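Local coordinates for protein gamma-glutamyltranspeptidase (PDB 6J3A) that is a gamma-glutamyltranspeptidase homologue of the LmbA-like group, with an Ntn-hydrolase fold, and probably acts in secondary metabolism, at residues A[60-72]-A[483-495]. Numbering follows the deposited sequence.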
loop_
_atom_site.group_PDB
_atom_site.type_symbol
_atom_site.label_atom_id
_atom_site.label_comp_id
_atom_site.label_asym_id
_atom_site.label_seq_id
_atom_site.Cartn_x
_atom_site.Cartn_y
_atom_site.Cartn_z
ATOM N N GLU A 60 6.003 -21.628 -15.131
ATOM C CA GLU A 60 4.866 -22.438 -14.679
ATOM C C GLU A 60 3.964 -21.650 -13.780
ATOM O O GLU A 60 4.359 -20.617 -13.267
ATOM C CB GLU A 60 5.351 -23.618 -13.841
ATOM C CG GLU A 60 6.343 -24.499 -14.554
ATOM C CD GLU A 60 7.794 -24.270 -14.214
ATOM O OE1 GLU A 60 8.590 -24.889 -14.928
ATOM O OE2 GLU A 60 8.148 -23.516 -13.280
ATOM N N VAL A 61 2.766 -22.182 -13.554
ATOM C CA VAL A 61 1.849 -21.639 -12.559
ATOM C C VAL A 61 0.746 -22.652 -12.213
ATOM O O VAL A 61 0.093 -23.176 -13.109
ATOM C CB VAL A 61 1.227 -20.290 -13.018
ATOM C CG1 VAL A 61 0.368 -20.442 -14.265
ATOM C CG2 VAL A 61 0.415 -19.669 -11.897
ATOM N N PRO A 62 0.561 -22.955 -10.914
ATOM C CA PRO A 62 -0.724 -23.488 -10.432
ATOM C C PRO A 62 -1.699 -22.356 -10.134
ATOM O O PRO A 62 -1.325 -21.399 -9.468
ATOM C CB PRO A 62 -0.366 -24.213 -9.121
ATOM C CG PRO A 62 1.111 -24.112 -8.963
ATOM C CD PRO A 62 1.610 -23.043 -9.885
ATOM N N ILE A 63 -2.934 -22.468 -10.609
ATOM C CA ILE A 63 -3.958 -21.470 -10.307
ATOM C C ILE A 63 -5.111 -22.125 -9.550
ATOM O O ILE A 63 -5.657 -23.128 -10.000
ATOM C CB ILE A 63 -4.499 -20.803 -11.584
ATOM C CG1 ILE A 63 -3.346 -20.301 -12.463
ATOM C CG2 ILE A 63 -5.434 -19.648 -11.223
ATOM C CD1 ILE A 63 -3.769 -19.947 -13.875
ATOM N N LEU A 64 -5.461 -21.549 -8.401
ATOM C CA LEU A 64 -6.660 -21.923 -7.659
ATOM C C LEU A 64 -7.737 -20.894 -7.912
ATOM O O LEU A 64 -7.553 -19.724 -7.596
ATOM C CB LEU A 64 -6.375 -21.958 -6.165
ATOM C CG LEU A 64 -5.827 -23.269 -5.623
ATOM C CD1 LEU A 64 -5.259 -23.042 -4.235
ATOM C CD2 LEU A 64 -6.916 -24.327 -5.583
ATOM N N LEU A 65 -8.869 -21.330 -8.445
ATOM C CA LEU A 65 -9.975 -20.426 -8.709
ATOM C C LEU A 65 -11.195 -20.825 -7.873
ATOM O O LEU A 65 -11.421 -22.004 -7.599
ATOM C CB LEU A 65 -10.304 -20.355 -10.204
ATOM C CG LEU A 65 -10.436 -21.634 -11.043
ATOM C CD1 LEU A 65 -11.300 -21.360 -12.272
ATOM C CD2 LEU A 65 -9.088 -22.197 -11.486
ATOM N N ALA A 66 -11.954 -19.819 -7.454
ATOM C CA ALA A 66 -13.164 -20.012 -6.664
ATOM C C ALA A 66 -14.206 -19.039 -7.185
ATOM O O ALA A 66 -14.435 -18.005 -6.553
ATOM C CB ALA A 66 -12.882 -19.757 -5.194
ATOM N N PRO A 67 -14.832 -19.351 -8.351
ATOM C CA PRO A 67 -15.890 -18.487 -8.921
ATOM C C PRO A 67 -17.066 -18.305 -7.952
ATOM O O PRO A 67 -17.403 -19.226 -7.219
ATOM C CB PRO A 67 -16.330 -19.226 -10.200
ATOM C CG PRO A 67 -15.329 -20.307 -10.428
ATOM C CD PRO A 67 -14.711 -20.618 -9.096
ATOM N N ALA A 68 -17.665 -17.121 -7.953
ATOM C CA ALA A 68 -18.667 -16.729 -6.955
ATOM C C ALA A 68 -19.610 -17.867 -6.553
ATOM O O ALA A 68 -19.634 -18.287 -5.390
ATOM C CB ALA A 68 -19.460 -15.532 -7.455
ATOM N N GLY A 69 -20.346 -18.383 -7.527
ATOM C CA GLY A 69 -21.338 -19.424 -7.261
ATOM C C GLY A 69 -20.764 -20.803 -6.957
ATOM O O GLY A 69 -21.093 -21.410 -5.937
ATOM N N GLY A 70 -19.886 -21.284 -7.831
ATOM C CA GLY A 70 -19.544 -22.710 -7.891
ATOM C C GLY A 70 -18.339 -23.240 -7.120
ATOM O O GLY A 70 -17.956 -22.717 -6.067
ATOM N N GLU A 71 -17.755 -24.293 -7.690
ATOM C CA GLU A 71 -16.744 -25.135 -7.045
ATOM C C GLU A 71 -15.324 -24.581 -7.134
ATOM O O GLU A 71 -14.907 -24.061 -8.184
ATOM C CB GLU A 71 -16.728 -26.534 -7.687
ATOM C CG GLU A 71 -17.699 -27.545 -7.091
ATOM C CD GLU A 71 -17.731 -28.849 -7.891
ATOM O OE1 GLU A 71 -18.806 -29.493 -7.916
ATOM O OE2 GLU A 71 -16.699 -29.230 -8.512
ATOM N N VAL A 72 -14.581 -24.749 -6.038
ATOM C CA VAL A 72 -13.149 -24.487 -6.028
ATOM C C VAL A 72 -12.450 -25.494 -6.957
ATOM O O VAL A 72 -12.609 -26.706 -6.824
ATOM C CB VAL A 72 -12.554 -24.530 -4.602
ATOM C CG1 VAL A 72 -11.035 -24.354 -4.618
ATOM C CG2 VAL A 72 -13.144 -23.417 -3.770
ATOM N N LEU A 483 5.471 -24.872 -6.186
ATOM C CA LEU A 483 4.449 -23.849 -6.381
ATOM C C LEU A 483 3.122 -24.308 -5.803
ATOM O O LEU A 483 2.580 -25.330 -6.220
ATOM C CB LEU A 483 4.293 -23.552 -7.872
ATOM C CG LEU A 483 5.607 -23.341 -8.650
ATOM C CD1 LEU A 483 5.294 -22.852 -10.056
ATOM C CD2 LEU A 483 6.594 -22.419 -7.924
ATOM N N THR A 484 2.590 -23.528 -4.865
ATOM C CA THR A 484 1.489 -23.980 -4.049
ATOM C C THR A 484 0.618 -22.843 -3.512
ATOM O O THR A 484 0.743 -22.436 -2.349
ATOM C CB THR A 484 1.991 -24.896 -2.912
ATOM O OG1 THR A 484 0.885 -25.254 -2.084
ATOM C CG2 THR A 484 3.101 -24.238 -2.074
ATOM N N PRO A 485 -0.308 -22.349 -4.349
ATOM C CA PRO A 485 -1.276 -21.367 -3.852
ATOM C C PRO A 485 -2.325 -22.005 -2.937
ATOM O O PRO A 485 -2.431 -23.234 -2.872
ATOM C CB PRO A 485 -1.924 -20.818 -5.131
ATOM C CG PRO A 485 -1.747 -21.887 -6.149
ATOM C CD PRO A 485 -0.567 -22.729 -5.750
ATOM N N SER A 486 -3.103 -21.164 -2.264
ATOM C CA SER A 486 -4.127 -21.612 -1.316
ATOM C C SER A 486 -5.426 -20.859 -1.506
ATOM O O SER A 486 -5.432 -19.681 -1.890
ATOM C CB SER A 486 -3.673 -21.392 0.129
ATOM O OG SER A 486 -2.379 -21.920 0.355
ATOM N N ILE A 487 -6.521 -21.560 -1.249
ATOM C CA ILE A 487 -7.815 -20.936 -1.029
ATOM C C ILE A 487 -8.403 -21.550 0.242
ATOM O O ILE A 487 -8.377 -22.763 0.423
ATOM C CB ILE A 487 -8.751 -21.084 -2.254
ATOM C CG1 ILE A 487 -8.298 -20.129 -3.363
ATOM C CG2 ILE A 487 -10.200 -20.790 -1.866
ATOM C CD1 ILE A 487 -9.187 -20.081 -4.591
ATOM N N ALA A 488 -8.923 -20.709 1.129
ATOM C CA ALA A 488 -9.534 -21.194 2.371
ATOM C C ALA A 488 -11.023 -20.942 2.369
ATOM O O ALA A 488 -11.475 -19.866 2.002
ATOM C CB ALA A 488 -8.895 -20.559 3.594
ATOM N N LEU A 489 -11.769 -21.971 2.760
ATOM C CA LEU A 489 -13.199 -21.880 3.002
ATOM C C LEU A 489 -13.474 -21.790 4.504
ATOM O O LEU A 489 -12.699 -22.301 5.322
ATOM C CB LEU A 489 -13.926 -23.095 2.415
ATOM C CG LEU A 489 -13.457 -23.653 1.066
ATOM C CD1 LEU A 489 -14.358 -24.784 0.597
ATOM C CD2 LEU A 489 -13.432 -22.562 0.014
ATOM N N ARG A 490 -14.570 -21.126 4.854
ATOM C CA ARG A 490 -15.102 -21.150 6.219
ATOM C C ARG A 490 -16.544 -21.595 6.080
ATOM O O ARG A 490 -17.318 -20.936 5.384
ATOM C CB ARG A 490 -15.006 -19.765 6.866
ATOM C CG ARG A 490 -15.507 -19.672 8.297
ATOM C CD ARG A 490 -14.548 -20.328 9.272
ATOM N NE ARG A 490 -14.986 -20.148 10.661
ATOM C CZ ARG A 490 -15.974 -20.822 11.263
ATOM N NH1 ARG A 490 -16.677 -21.764 10.624
ATOM N NH2 ARG A 490 -16.271 -20.547 12.532
ATOM N N ASP A 491 -16.885 -22.727 6.707
ATOM C CA ASP A 491 -18.218 -23.335 6.588
ATOM C C ASP A 491 -18.572 -23.627 5.108
ATOM O O ASP A 491 -19.719 -23.451 4.664
ATOM C CB ASP A 491 -19.269 -22.419 7.256
ATOM C CG ASP A 491 -20.261 -23.174 8.142
ATOM O OD1 ASP A 491 -19.873 -24.120 8.860
ATOM O OD2 ASP A 491 -21.444 -22.779 8.149
ATOM N N GLY A 492 -17.567 -24.067 4.355
ATOM C CA GLY A 492 -17.741 -24.437 2.949
ATOM C C GLY A 492 -17.899 -23.296 1.963
ATOM O O GLY A 492 -18.228 -23.535 0.795
ATOM N N ILE A 493 -17.648 -22.068 2.420
ATOM C CA ILE A 493 -17.754 -20.875 1.580
ATOM C C ILE A 493 -16.355 -20.290 1.392
ATOM O O ILE A 493 -15.618 -20.142 2.366
ATOM C CB ILE A 493 -18.698 -19.806 2.186
ATOM C CG1 ILE A 493 -20.134 -20.341 2.245
ATOM C CG2 ILE A 493 -18.675 -18.524 1.345
ATOM C CD1 ILE A 493 -21.073 -19.511 3.090
ATOM N N PRO A 494 -15.995 -19.940 0.146
ATOM C CA PRO A 494 -14.697 -19.298 -0.090
ATOM C C PRO A 494 -14.585 -17.938 0.607
ATOM O O PRO A 494 -15.372 -17.039 0.314
ATOM C CB PRO A 494 -14.655 -19.141 -1.623
ATOM C CG PRO A 494 -15.633 -20.135 -2.144
ATOM C CD PRO A 494 -16.726 -20.157 -1.117
ATOM N N VAL A 495 -13.648 -17.822 1.553
ATOM C CA VAL A 495 -13.362 -16.538 2.239
ATOM C C VAL A 495 -11.983 -15.920 2.038
ATOM O O VAL A 495 -11.861 -14.722 2.226
ATOM C CB VAL A 495 -13.560 -16.592 3.775
ATOM C CG1 VAL A 495 -14.994 -16.942 4.108
ATOM C CG2 VAL A 495 -12.580 -17.542 4.458
#
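Pro62 lays the CG-CD edge of its ring across the base of the Leu483 side chain, crossing it at about a right angle with Pro62 CD 3.4 Å from Leu483 CB; Pro62 CB lies 3.7 Å from Pro485 CD. Replacing Pro62 by alanine removes CG and CD and would probably leave a gap over Leu483 CB, at this end of the interface. Further along, Leu64 and Ile487 interdigitate. Leu64 CD1 dips to 3.1 Å from Pro485 O, and Ile487 sends CD1 the other way, 3.7 Å from Leu64 CB and 3.8 Å from Ala66 CB. With CG1 anti to the carbonyl carbon (chi1 -75°) and the branch straight at chi2 (-175°), this tip reaches across. Beyond the loop, the Val72 and Leu489 side chains run past each other in opposite directions, CG2 to CD2 3.9 Å, and Pro494 meets Ala66. The apolar contact stacks strands 61-66 and 486-490 with axes 7.4 Å apart at closest approach and directions 24° apart, consistent with the two beta layers of the Ntn-hydrolase alpha-beta-beta-alpha sandwich. Strand 61-66 is bonded to strands 73-77 and 433-436, with helix 111-122 against its other face; behind 486-490, Lys272 of strand 268-272 grips Thr484 and Ser486.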